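Long-range contacts in 3-oxo-glucose-6-phosphate:glutamate aminotransferase (Bacillus subtilis subsp. subtilis, PDB 4K2M), which catalyses the reversible pyridoxal phosphate-dependent transamination of 3-dehydro-glucose 6-phosphate with glutamate, giving kanosamine 6-phosphate on the pathway to kanosamine: residues Asp56-Gln61 and Phe421-Gln426; Phe321-Tyr326 and Leu415-Ser420; Thr328-Leu333 and Glu431-Val436; Phe373-Asp378 and Asp427-Gly432. All blocks are in the same frame, centred on the assembly; numbering follows the deposited sequence.

Contact 1: Asp56-Gln61 and Phe421-Gln426; sequences DLFNYQ and FTLEEQ
F58 and Y60, in the loop that leaves helix 53-57, pack on L423 in a mixed apolar and polar contact between the N-terminal extension and the first turn of the C-terminal helix 423-441. L423 serves both rings with different atoms: its CD2 lies over one face of F58, 4.0 Å from the centroid of that ring, while CB and CD1 cover a face of Y60. The carbonyl O of F421 meets the F58 ring at its edge, 3.5 Å from CD1. The helix start is a classical capping box, in which E425 N donates to T422 OG1 and T422 N returns a bond to E425 OE1. In the same turn E424 has CG between its own N and carbonyl carbon (chi1 62°), and a bend at chi2 turns the carboxylate back to Q61. Q61 N reaches E424 OE1 at 3.0 Å, almost straight at 174° but from well above the carboxylate plane. One water links F58 O, L423 N and E424 OE1; another joins N59 O, Q61 NE2 and E424 OE2. The second carboxylate oxygen also pairs with R64, and the Y60 hydroxyl bonds D427 one turn further along the helix.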
loop_
_atom_site.group_PDB
_atom_site.type_symbol
_atom_site.label_atom_id
_atom_site.label_comp_id
_atom_site.label_asym_id
_atom_site.label_seq_id
_atom_site.Cartn_x
_atom_site.Cartn_y
_atom_site.Cartn_z
ATOM N N ASP A 56 21.490 29.806 9.902
ATOM C CA ASP A 56 21.847 28.978 8.748
ATOM C C ASP A 56 20.907 27.799 8.543
ATOM O O ASP A 56 20.627 27.420 7.398
ATOM C CB ASP A 56 23.307 28.510 8.829
ATOM C CG ASP A 56 24.290 29.664 8.729
ATOM O OD1 ASP A 56 24.109 30.513 7.834
ATOM O OD2 ASP A 56 25.230 29.719 9.549
ATOM N N LEU A 57 20.402 27.228 9.636
ATOM C CA LEU A 57 19.475 26.102 9.504
ATOM C C LEU A 57 18.014 26.529 9.511
ATOM O O LEU A 57 17.185 25.887 8.877
ATOM C CB LEU A 57 19.708 25.050 10.593
ATOM C CG LEU A 57 21.112 24.455 10.637
ATOM C CD1 LEU A 57 21.148 23.240 11.561
ATOM C CD2 LEU A 57 21.586 24.092 9.229
ATOM N N PHE A 58 17.697 27.606 10.229
ATOM C CA PHE A 58 16.298 27.996 10.414
ATOM C C PHE A 58 15.903 29.303 9.743
ATOM O O PHE A 58 14.721 29.636 9.691
ATOM C CB PHE A 58 15.958 28.069 11.906
ATOM C CG PHE A 58 15.847 26.722 12.560
ATOM C CD1 PHE A 58 14.620 26.059 12.589
ATOM C CD2 PHE A 58 16.958 26.118 13.148
ATOM C CE1 PHE A 58 14.508 24.813 13.184
ATOM C CE2 PHE A 58 16.853 24.861 13.749
ATOM C CZ PHE A 58 15.626 24.216 13.770
ATOM N N ASN A 59 16.888 30.029 9.233
ATOM C CA ASN A 59 16.650 31.362 8.660
ATOM C C ASN A 59 15.786 32.219 9.603
ATOM O O ASN A 59 14.799 32.829 9.177
ATOM C CB ASN A 59 15.991 31.262 7.279
ATOM C CG ASN A 59 15.989 32.592 6.533
ATOM O OD1 ASN A 59 16.882 33.411 6.716
ATOM N ND2 ASN A 59 14.984 32.802 5.688
ATOM N N TYR A 60 16.175 32.254 10.877
ATOM C CA TYR A 60 15.417 32.933 11.936
ATOM C C TYR A 60 15.105 34.375 11.524
ATOM O O TYR A 60 16.013 35.143 11.186
ATOM C CB TYR A 60 16.257 32.956 13.222
ATOM C CG TYR A 60 15.536 33.373 14.501
ATOM C CD1 TYR A 60 14.146 33.438 14.568
ATOM C CD2 TYR A 60 16.257 33.709 15.631
ATOM C CE1 TYR A 60 13.500 33.821 15.743
ATOM C CE2 TYR A 60 15.629 34.091 16.813
ATOM C CZ TYR A 60 14.251 34.136 16.868
ATOM O OH TYR A 60 13.635 34.507 18.056
ATOM N N GLN A 61 13.824 34.727 11.518
ATOM C CA GLN A 61 13.414 36.108 11.253
ATOM C C GLN A 61 12.548 36.519 12.427
ATOM O O GLN A 61 11.333 36.392 12.367
ATOM C CB GLN A 61 12.558 36.200 9.995
ATOM C CG GLN A 61 13.166 35.734 8.690
ATOM C CD GLN A 61 12.186 35.914 7.538
ATOM O OE1 GLN A 61 11.804 37.048 7.209
ATOM N NE2 GLN A 61 11.735 34.798 6.949
ATOM N N PHE A 421 9.630 23.955 10.628
ATOM C CA PHE A 421 9.009 24.904 11.541
ATOM C C PHE A 421 9.984 26.068 11.732
ATOM O O PHE A 421 11.203 25.864 11.735
ATOM C CB PHE A 421 8.790 24.189 12.860
ATOM C CG PHE A 421 7.926 24.930 13.848
ATOM C CD1 PHE A 421 6.705 25.481 13.463
ATOM C CD2 PHE A 421 8.306 24.992 15.185
ATOM C CE1 PHE A 421 5.886 26.126 14.404
ATOM C CE2 PHE A 421 7.493 25.624 16.136
ATOM C CZ PHE A 421 6.284 26.193 15.737
ATOM N N THR A 422 9.480 27.290 11.876
ATOM C CA THR A 422 10.389 28.427 12.037
ATOM C C THR A 422 10.531 28.778 13.502
ATOM O O THR A 422 9.631 28.523 14.305
ATOM C CB THR A 422 9.946 29.679 11.242
ATOM O OG1 THR A 422 8.687 30.147 11.738
ATOM C CG2 THR A 422 9.820 29.372 9.764
ATOM N N LEU A 423 11.661 29.376 13.861
ATOM C CA LEU A 423 11.870 29.755 15.253
ATOM C C LEU A 423 10.963 30.913 15.644
ATOM O O LEU A 423 10.544 31.014 16.794
ATOM C CB LEU A 423 13.324 30.120 15.498
ATOM C CG LEU A 423 14.322 29.027 15.166
ATOM C CD1 LEU A 423 15.735 29.498 15.533
ATOM C CD2 LEU A 423 13.985 27.744 15.901
ATOM N N GLU A 424 10.638 31.779 14.691
ATOM C CA GLU A 424 9.707 32.863 14.991
ATOM C C GLU A 424 8.281 32.360 15.275
ATOM O O GLU A 424 7.582 32.903 16.134
ATOM C CB GLU A 424 9.729 33.949 13.902
ATOM C CG GLU A 424 9.310 33.494 12.504
ATOM C CD GLU A 424 10.501 33.106 11.622
ATOM O OE1 GLU A 424 11.583 32.791 12.166
ATOM O OE2 GLU A 424 10.346 33.110 10.380
ATOM N N GLU A 425 7.847 31.309 14.585
ATOM C CA GLU A 425 6.600 30.652 14.979
ATOM C C GLU A 425 6.733 30.035 16.366
ATOM O O GLU A 425 5.812 30.110 17.185
ATOM C CB GLU A 425 6.235 29.554 13.994
ATOM C CG GLU A 425 5.703 30.023 12.663
ATOM C CD GLU A 425 5.659 28.880 11.662
ATOM O OE1 GLU A 425 6.737 28.424 11.214
ATOM O OE2 GLU A 425 4.546 28.429 11.330
ATOM N N GLN A 426 7.868 29.385 16.623
ATOM C CA GLN A 426 8.075 28.777 17.928
ATOM C C GLN A 426 8.040 29.840 19.034
ATOM O O GLN A 426 7.467 29.595 20.102
ATOM C CB GLN A 426 9.378 27.977 17.982
ATOM C CG GLN A 426 9.510 27.175 19.262
ATOM C CD GLN A 426 10.825 26.439 19.348
ATOM O OE1 GLN A 426 11.876 27.001 19.061
ATOM N NE2 GLN A 426 10.772 25.169 19.733
HETATM O O HOH W 1 13.156 30.457 11.764
HETATM O O HOH W 2 12.150 32.379 8.636
#

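Contact 2: Phe321-Tyr326 and Leu415-Ser420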
loop_
_atom_site.group_PDB
_atom_site.type_symbol
_atom_site.label_atom_id
_atom_site.label_comp_id
_atom_site.label_asym_id
_atom_site.label_seq_id
_atom_site.Cartn_x
_atom_site.Cartn_y
_atom_site.Cartn_z
ATOM N N PHE A 321 17.005 20.485 17.900
ATOM C CA PHE A 321 17.244 21.889 18.225
ATOM C C PHE A 321 15.952 22.525 18.700
ATOM O O PHE A 321 15.931 23.248 19.702
ATOM C CB PHE A 321 17.793 22.673 17.028
ATOM C CG PHE A 321 18.125 24.105 17.356
ATOM C CD1 PHE A 321 19.336 24.422 17.966
ATOM C CD2 PHE A 321 17.225 25.126 17.081
ATOM C CE1 PHE A 321 19.657 25.738 18.284
ATOM C CE2 PHE A 321 17.537 26.448 17.395
ATOM C CZ PHE A 321 18.757 26.749 18.005
ATOM N N LEU A 322 14.869 22.253 17.981
ATOM C CA LEU A 322 13.560 22.761 18.374
ATOM C C LEU A 322 13.149 22.270 19.759
ATOM O O LEU A 322 12.643 23.050 20.566
ATOM C CB LEU A 322 12.496 22.356 17.352
ATOM C CG LEU A 322 12.606 23.125 16.036
ATOM C CD1 LEU A 322 11.702 22.463 14.995
ATOM C CD2 LEU A 322 12.238 24.620 16.196
ATOM N N ALA A 323 13.356 20.987 20.037
ATOM C CA ALA A 323 12.962 20.424 21.323
ATOM C C ALA A 323 13.776 21.067 22.438
ATOM O O ALA A 323 13.240 21.442 23.481
ATOM C CB ALA A 323 13.133 18.900 21.335
ATOM N N ASP A 324 15.076 21.203 22.201
ATOM C CA ASP A 324 15.974 21.830 23.175
ATOM C C ASP A 324 15.523 23.259 23.463
ATOM O O ASP A 324 15.566 23.713 24.611
ATOM C CB ASP A 324 17.405 21.816 22.627
ATOM C CG ASP A 324 18.411 22.475 23.565
ATOM O OD1 ASP A 324 18.517 22.064 24.741
ATOM O OD2 ASP A 324 19.109 23.388 23.107
ATOM N N ARG A 325 15.074 23.957 22.429
ATOM C CA ARG A 325 14.681 25.366 22.561
ATOM C C ARG A 325 13.388 25.487 23.375
ATOM O O ARG A 325 13.279 26.362 24.235
ATOM C CB ARG A 325 14.536 25.998 21.178
ATOM C CG ARG A 325 14.480 27.535 21.171
ATOM C CD ARG A 325 14.783 28.055 19.766
ATOM N NE ARG A 325 14.861 29.522 19.689
ATOM C CZ ARG A 325 13.838 30.327 19.404
ATOM N NH1 ARG A 325 12.635 29.827 19.193
ATOM N NH2 ARG A 325 14.017 31.647 19.328
ATOM N N TYR A 326 12.420 24.604 23.119
ATOM C CA TYR A 326 11.219 24.543 23.955
ATOM C C TYR A 326 11.577 24.262 25.400
ATOM O O TYR A 326 11.046 24.890 26.319
ATOM C CB TYR A 326 10.289 23.413 23.498
ATOM C CG TYR A 326 9.287 23.745 22.418
ATOM C CD1 TYR A 326 8.581 24.950 22.420
ATOM C CD2 TYR A 326 9.014 22.825 21.414
ATOM C CE1 TYR A 326 7.638 25.226 21.439
ATOM C CE2 TYR A 326 8.079 23.088 20.433
ATOM C CZ TYR A 326 7.396 24.292 20.451
ATOM O OH TYR A 326 6.473 24.542 19.468
ATOM N N LEU A 415 2.967 20.354 21.193
ATOM C CA LEU A 415 3.289 21.656 20.629
ATOM C C LEU A 415 3.847 21.456 19.226
ATOM O O LEU A 415 4.477 20.430 18.969
ATOM C CB LEU A 415 4.345 22.336 21.496
ATOM C CG LEU A 415 3.994 22.464 22.972
ATOM C CD1 LEU A 415 5.077 23.322 23.618
ATOM C CD2 LEU A 415 2.619 23.099 23.146
ATOM N N PRO A 416 3.645 22.430 18.322
ATOM C CA PRO A 416 4.154 22.266 16.953
ATOM C C PRO A 416 5.654 21.968 16.922
ATOM O O PRO A 416 6.428 22.637 17.620
ATOM C CB PRO A 416 3.890 23.639 16.317
ATOM C CG PRO A 416 2.677 24.140 17.050
ATOM C CD PRO A 416 2.867 23.678 18.476
ATOM N N LEU A 417 6.057 20.958 16.146
ATOM C CA LEU A 417 7.480 20.628 16.002
ATOM C C LEU A 417 7.672 19.783 14.737
ATOM O O LEU A 417 7.194 18.654 14.643
ATOM C CB LEU A 417 8.028 19.918 17.249
ATOM C CG LEU A 417 9.572 19.902 17.374
ATOM C CD1 LEU A 417 10.036 19.637 18.813
ATOM C CD2 LEU A 417 10.219 18.870 16.440
ATOM N N TYR A 418 8.366 20.342 13.756
ATOM C CA TYR A 418 8.696 19.581 12.559
ATOM C C TYR A 418 9.875 20.317 11.947
ATOM O O TYR A 418 10.122 21.478 12.303
ATOM C CB TYR A 418 7.480 19.469 11.615
ATOM C CG TYR A 418 6.885 20.813 11.229
ATOM C CD1 TYR A 418 7.260 21.453 10.052
ATOM C CD2 TYR A 418 5.941 21.429 12.044
ATOM C CE1 TYR A 418 6.724 22.693 9.698
ATOM C CE2 TYR A 418 5.399 22.666 11.698
ATOM C CZ TYR A 418 5.804 23.287 10.533
ATOM O OH TYR A 418 5.260 24.508 10.197
ATOM N N PRO A 419 10.642 19.657 11.068
ATOM C CA PRO A 419 11.927 20.290 10.701
ATOM C C PRO A 419 11.829 21.660 10.023
ATOM O O PRO A 419 12.722 22.490 10.246
ATOM C CB PRO A 419 12.568 19.275 9.749
ATOM C CG PRO A 419 11.951 17.983 10.106
ATOM C CD PRO A 419 10.528 18.287 10.532
ATOM N N SER A 420 10.793 21.902 9.226
ATOM C CA SER A 420 10.651 23.202 8.554
ATOM C C SER A 420 9.904 24.262 9.367
ATOM O O SER A 420 9.586 25.342 8.851
ATOM C CB SER A 420 10.002 23.045 7.176
ATOM O OG SER A 420 10.894 22.421 6.273
#
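Y326 and L322, one turn apart on helix 312-329, bracket the side chain of L417 from the loop 415-420, which runs from strand 412-415 toward helix 423-441. The L417 branch is the main bump: with CG anti to its backbone N (chi1 -163°), it leans back to the helix and sets CD1 against the backbone of A323, 3.8 Å from A323 N. Its CG rests on L322 CB at 3.8 Å, the two side chains lying alongside and pointing opposite ways, and the Y326 ring closes the hollow with its edge, CD2 lying 4.2 Å from L417 CD1. L322 in turn pushes CD1 up to the carbonyl O of Y418. A second fit involves L415, whose CD1 sits over one face of Y326, 4.0 Å from the ring centroid, while its CB lies beside the phenol end. The hydroxyl of Y326 donates to P416 O across 2.7 Å, in the carbonyl plane and on a lone pair, giving this buried phenol a backbone partner. In the C-terminal part of the aminotransferase fold, the packing lies between helix 312-329, the two-stranded antiparallel sheet, whose F353 meets Y326, L415 and L417, and helix 423-441, whose L423, V429 and M430 close on L322 and Y326.

Contact 3: Thr328-Leu333 and Glu431-Val436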
loop_
_atom_site.group_PDB
_atom_site.type_symbol
_atom_site.label_atom_id
_atom_site.label_comp_id
_atom_site.label_asym_id
_atom_site.label_seq_id
_atom_site.Cartn_x
_atom_site.Cartn_y
_atom_site.Cartn_z
ATOM N N THR A 328 14.354 24.598 27.136
ATOM C CA THR A 328 15.065 25.686 27.786
ATOM C C THR A 328 14.165 26.911 28.001
ATOM O O THR A 328 14.107 27.457 29.107
ATOM C CB THR A 328 16.330 26.056 26.983
ATOM O OG1 THR A 328 17.202 24.914 26.957
ATOM C CG2 THR A 328 17.070 27.242 27.621
ATOM N N GLN A 329 13.458 27.346 26.964
ATOM C CA GLN A 329 12.755 28.626 27.053
ATOM C C GLN A 329 11.447 28.538 27.848
ATOM O O GLN A 329 10.968 29.557 28.360
ATOM C CB GLN A 329 12.572 29.278 25.669
ATOM C CG GLN A 329 13.934 29.688 25.041
ATOM C CD GLN A 329 13.830 30.655 23.871
ATOM O OE1 GLN A 329 12.833 31.367 23.711
ATOM N NE2 GLN A 329 14.878 30.690 23.047
ATOM N N LEU A 330 10.883 27.332 27.973
ATOM C CA LEU A 330 9.677 27.143 28.777
ATOM C C LEU A 330 10.000 26.735 30.204
ATOM O O LEU A 330 9.094 26.493 30.995
ATOM C CB LEU A 330 8.741 26.089 28.154
ATOM C CG LEU A 330 8.183 26.453 26.777
ATOM C CD1 LEU A 330 7.373 25.282 26.260
ATOM C CD2 LEU A 330 7.323 27.717 26.839
ATOM N N ALA A 331 11.287 26.665 30.527
ATOM C CA ALA A 331 11.758 26.151 31.820
ATOM C C ALA A 331 11.014 26.696 33.039
ATOM O O ALA A 331 10.680 25.946 33.961
ATOM C CB ALA A 331 13.249 26.417 31.972
ATOM N N GLU A 332 10.782 28.004 33.053
ATOM C CA GLU A 332 10.170 28.648 34.213
ATOM C C GLU A 332 8.801 28.060 34.516
ATOM O O GLU A 332 8.433 27.895 35.689
ATOM C CB GLU A 332 10.047 30.156 33.986
ATOM C CG GLU A 332 9.609 30.931 35.229
ATOM C CD GLU A 332 9.090 32.329 34.904
ATOM O OE1 GLU A 332 9.642 32.990 33.994
ATOM O OE2 GLU A 332 8.120 32.763 35.558
ATOM N N LEU A 333 8.044 27.730 33.468
ATOM C CA LEU A 333 6.699 27.193 33.668
ATOM C C LEU A 333 6.750 25.839 34.367
ATOM O O LEU A 333 5.841 25.476 35.119
ATOM C CB LEU A 333 5.940 27.083 32.342
ATOM C CG LEU A 333 5.641 28.397 31.618
ATOM C CD1 LEU A 333 4.988 28.148 30.262
ATOM C CD2 LEU A 333 4.738 29.280 32.471
ATOM N N GLU A 431 5.466 32.218 23.805
ATOM C CA GLU A 431 4.933 33.412 24.446
ATOM C C GLU A 431 3.446 33.246 24.738
ATOM O O GLU A 431 2.968 33.640 25.799
ATOM C CB GLU A 431 5.197 34.641 23.580
ATOM C CG GLU A 431 6.682 34.888 23.361
ATOM C CD GLU A 431 6.955 36.147 22.577
ATOM O OE1 GLU A 431 7.742 36.083 21.604
ATOM O OE2 GLU A 431 6.389 37.201 22.942
ATOM N N GLY A 432 2.723 32.638 23.801
ATOM C CA GLY A 432 1.307 32.361 23.988
ATOM C C GLY A 432 1.093 31.433 25.173
ATOM O O GLY A 432 0.175 31.614 25.978
ATOM N N LEU A 433 1.943 30.421 25.287
ATOM C CA LEU A 433 1.823 29.482 26.389
ATOM C C LEU A 433 2.059 30.190 27.725
ATOM O O LEU A 433 1.314 29.961 28.695
ATOM C CB LEU A 433 2.801 28.320 26.215
ATOM C CG LEU A 433 2.541 27.098 27.089
ATOM C CD1 LEU A 433 1.189 26.465 26.740
ATOM C CD2 LEU A 433 3.671 26.088 26.910
ATOM N N PHE A 434 3.082 31.045 27.781
ATOM C CA PHE A 434 3.343 31.814 28.996
ATOM C C PHE A 434 2.123 32.671 29.355
ATOM O O PHE A 434 1.667 32.677 30.504
ATOM C CB PHE A 434 4.588 32.698 28.836
ATOM C CG PHE A 434 5.854 32.062 29.328
ATOM C CD1 PHE A 434 6.178 32.095 30.682
ATOM C CD2 PHE A 434 6.738 31.449 28.443
ATOM C CE1 PHE A 434 7.357 31.528 31.144
ATOM C CE2 PHE A 434 7.929 30.871 28.908
ATOM C CZ PHE A 434 8.233 30.914 30.254
ATOM N N HIS A 435 1.574 33.365 28.363
ATOM C CA HIS A 435 0.425 34.230 28.608
ATOM C C HIS A 435 -0.814 33.442 29.047
ATOM O O HIS A 435 -1.467 33.799 30.024
ATOM C CB HIS A 435 0.097 35.064 27.371
ATOM C CG HIS A 435 -0.912 36.137 27.625
ATOM N ND1 HIS A 435 -2.261 35.880 27.710
ATOM C CD2 HIS A 435 -0.764 37.468 27.828
ATOM C CE1 HIS A 435 -2.906 37.009 27.951
ATOM N NE2 HIS A 435 -2.021 37.986 28.024
ATOM N N VAL A 436 -1.142 32.383 28.314
ATOM C CA VAL A 436 -2.332 31.580 28.622
ATOM C C VAL A 436 -2.248 30.879 29.983
ATOM O O VAL A 436 -3.212 30.884 30.752
ATOM C CB VAL A 436 -2.632 30.551 27.519
ATOM C CG1 VAL A 436 -3.756 29.604 27.955
ATOM C CG2 VAL A 436 -3.012 31.264 26.231
#
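The ring of F434, on helix 423-441, is laid against the break between helices 312-329 and 331-335, with L333 on one face and a backbone carbonyl at its edge. L333 CG stands 3.9 Å from the ring centroid, displaced toward the rim, and its CD2 comes within 3.6 Å of F434 CD1. In the plane of the ring, Q329 O faces the edge, 3.4 Å from F434 CE2, a placement that suits the slightly positive rim of an aromatic ring. L330 CD2 approaches the same CE2 obliquely. The E332 chain, extended with CG anti to its N (chi1 -171°), runs past the ring so that OE1 lies 3.9 Å from F434 CE1; its other oxygen, OE2, forms salt bridges with K336 and K438. Deeper in, L433 meets both leucines: its CD2 touches L330 CD1 at 3.8 Å, crossing it at about a right angle, and its CG faces L333 CD1 at 4.1 Å. L433 also touches L369 of helix 362-373. No hydrogen bond joins the two segments. This is helix-to-helix packing of the C-terminal part of an aspartate aminotransferase-type fold, an aromatic ring packed at a helix break, away from the annotated sites.

Contact 4: Phe373-Asp378 and Asp427-Gly432. With EDO (1,2-ethanediol), chain E.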
loop_
_atom_site.group_PDB
_atom_site.type_symbol
_atom_site.label_atom_id
_atom_site.label_comp_id
_atom_site.label_asym_id
_atom_site.label_seq_id
_atom_site.Cartn_x
_atom_site.Cartn_y
_atom_site.Cartn_z
ATOM N N PHE A 373 -4.272 33.677 20.143
ATOM C CA PHE A 373 -2.981 33.828 19.477
ATOM C C PHE A 373 -2.800 33.065 18.175
ATOM O O PHE A 373 -1.739 33.151 17.555
ATOM C CB PHE A 373 -1.846 33.494 20.451
ATOM C CG PHE A 373 -1.913 34.274 21.722
ATOM C CD1 PHE A 373 -1.771 35.658 21.710
ATOM C CD2 PHE A 373 -2.141 33.638 22.927
ATOM C CE1 PHE A 373 -1.844 36.385 22.891
ATOM C CE2 PHE A 373 -2.209 34.357 24.109
ATOM C CZ PHE A 373 -2.056 35.737 24.089
ATOM N N GLY A 374 -3.834 32.346 17.751
ATOM C CA GLY A 374 -3.777 31.620 16.492
ATOM C C GLY A 374 -2.809 30.445 16.557
ATOM O O GLY A 374 -2.383 29.918 15.518
ATOM N N VAL A 375 -2.478 30.022 17.772
ATOM C CA VAL A 375 -1.552 28.898 17.967
ATOM C C VAL A 375 -2.305 27.577 18.081
ATOM O O VAL A 375 -3.065 27.373 19.027
ATOM C CB VAL A 375 -0.693 29.110 19.228
ATOM C CG1 VAL A 375 0.134 27.860 19.545
ATOM C CG2 VAL A 375 0.232 30.310 19.030
ATOM N N GLN A 376 -2.080 26.677 17.123
ATOM C CA GLN A 376 -2.755 25.376 17.118
ATOM C C GLN A 376 -1.903 24.312 17.804
ATOM O O GLN A 376 -0.704 24.181 17.541
ATOM C CB GLN A 376 -3.086 24.964 15.673
ATOM C CG GLN A 376 -3.627 23.545 15.524
ATOM C CD GLN A 376 -4.035 23.192 14.090
ATOM O OE1 GLN A 376 -3.289 23.424 13.128
ATOM N NE2 GLN A 376 -5.227 22.615 13.948
ATOM N N THR A 377 -2.528 23.588 18.720
ATOM C CA THR A 377 -1.884 22.478 19.414
ATOM C C THR A 377 -2.745 21.250 19.146
ATOM O O THR A 377 -3.793 21.343 18.493
ATOM C CB THR A 377 -1.757 22.735 20.927
ATOM O OG1 THR A 377 -3.045 23.077 21.462
ATOM C CG2 THR A 377 -0.769 23.881 21.203
ATOM N N ASP A 378 -2.320 20.097 19.636
ATOM C CA ASP A 378 -3.075 18.880 19.379
ATOM C C ASP A 378 -2.794 17.868 20.469
ATOM O O ASP A 378 -1.887 18.048 21.289
ATOM C CB ASP A 378 -2.694 18.295 18.019
ATOM C CG ASP A 378 -3.833 17.544 17.361
ATOM O OD1 ASP A 378 -4.799 17.177 18.064
ATOM O OD2 ASP A 378 -3.750 17.309 16.139
ATOM N N ASP A 427 8.623 31.013 18.771
ATOM C CA ASP A 427 8.530 32.141 19.710
ATOM C C ASP A 427 7.082 32.429 20.082
ATOM O O ASP A 427 6.761 32.636 21.257
ATOM C CB ASP A 427 9.144 33.428 19.115
ATOM C CG ASP A 427 10.652 33.350 18.945
ATOM O OD1 ASP A 427 11.288 32.471 19.573
ATOM O OD2 ASP A 427 11.196 34.194 18.189
ATOM N N ARG A 428 6.202 32.454 19.087
ATOM C CA ARG A 428 4.809 32.770 19.352
ATOM C C ARG A 428 4.110 31.681 20.156
ATOM O O ARG A 428 3.307 31.972 21.055
ATOM C CB ARG A 428 4.040 33.047 18.053
ATOM C CG ARG A 428 2.611 33.540 18.325
ATOM C CD ARG A 428 1.954 34.164 17.111
ATOM N NE ARG A 428 0.629 34.705 17.421
ATOM C CZ ARG A 428 0.407 35.944 17.857
ATOM N NH1 ARG A 428 1.421 36.780 18.040
ATOM N NH2 ARG A 428 -0.832 36.349 18.106
ATOM N N VAL A 429 4.426 30.420 19.854
ATOM C CA VAL A 429 3.890 29.307 20.633
ATOM C C VAL A 429 4.252 29.476 22.098
ATOM O O VAL A 429 3.411 29.324 22.988
ATOM C CB VAL A 429 4.439 27.953 20.145
ATOM C CG1 VAL A 429 3.982 26.821 21.094
ATOM C CG2 VAL A 429 3.974 27.678 18.731
ATOM N N MET A 430 5.515 29.797 22.341
ATOM C CA MET A 430 6.029 29.859 23.698
ATOM C C MET A 430 5.502 31.065 24.462
ATOM O O MET A 430 5.127 30.948 25.624
ATOM C CB MET A 430 7.555 29.841 23.679
ATOM C CG MET A 430 8.091 28.482 23.241
ATOM S SD MET A 430 9.867 28.338 23.353
ATOM C CE MET A 430 10.396 29.631 22.231
ATOM N N GLU A 431 5.466 32.218 23.805
ATOM C CA GLU A 431 4.933 33.412 24.446
ATOM C C GLU A 431 3.446 33.246 24.738
ATOM O O GLU A 431 2.968 33.640 25.799
ATOM C CB GLU A 431 5.197 34.641 23.580
ATOM C CG GLU A 431 6.682 34.888 23.361
ATOM C CD GLU A 431 6.955 36.147 22.577
ATOM O OE1 GLU A 431 7.742 36.083 21.604
ATOM O OE2 GLU A 431 6.389 37.201 22.942
ATOM N N GLY A 432 2.723 32.638 23.801
ATOM C CA GLY A 432 1.307 32.361 23.988
ATOM C C GLY A 432 1.093 31.433 25.173
ATOM O O GLY A 432 0.175 31.614 25.978
HETATM C C1 EDO E . -3.689 12.988 15.980
HETATM O O1 EDO E . -4.214 12.498 14.739
HETATM C C2 EDO E . -4.706 13.936 16.618
HETATM O O2 EDO E . -5.034 14.938 15.650
#
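R428 and F373 form the polar part of this contact, in which helix 423-441 lies against the chain leaving helix 362-373. R428 NE donates to the carbonyl O of F373 across 2.8 Å at 164°, in the carbonyl plane and on a lone pair, with the acceptor close to the guanidinium plane. A weak bond of 3.4 Å from R428 NH2 reaches the same oxygen, so one carbonyl receives both N-H groups on that side of the guanidinium. The side chain gets there extended as far as NE, with CG anti to its N (chi1 -173°), and its NH2 also lies at the edge of the F373 ring, whose plane is turned 76° from that of the guanidinium.

The bond falls where helix 362-373 ends: F373 is followed by G374 with positive phi, the first residue to leave helical angles, and the chain then runs on as V375-D378, its backbone hydrogen-bonded to V69 and H414. This exit packs on the C-terminal helix within the C-terminal part of the aspartate aminotransferase-type fold.

The apolar contacts lie beside it. V375 CG1 meets V429 CG2 at 3.9 Å, the two valines crossing at about a right angle, and V375 CG2 rests near the aliphatic CG of R428. F373 CD2 approaches the bare CA of G432 to 3.8 Å; with no side chain there, the ring can settle close to the helix backbone. H435, a turn further on, meets the same ring edge-to-face.

At the other end, D378 OD2 accepts a 2.7 Å hydrogen bond from O2 of an ethanediol that probably came from the crystallisation liquor; the same molecule is also hydrogen-bonded to N285 of the second subunit.

Three of the four contacts, 1, 3 and 4, draw on helix 423-441, and contact 2 borders it through helix 312-329, which it shares with contact 3. Contact 2 is the most buried: apolar apart from one tyrosine-to-carbonyl bond. Contact 4 is also buried, but pairs a charged side chain with a backbone oxygen at a helix end. Contacts 1 and 3 are only partly buried; contact 1, which joins the N-terminal extension to the aminotransferase part, adds water bridges and a carboxylate to the packing of two rings on a leucine, whereas contact 3 has no hydrogen bond between its segments. A polar network connects contacts 1, 2 and 4, since D427 binds both Y60 and R325, while M430 of contact 4 packs on Y326 of contact 2 and on L330 of contact 3.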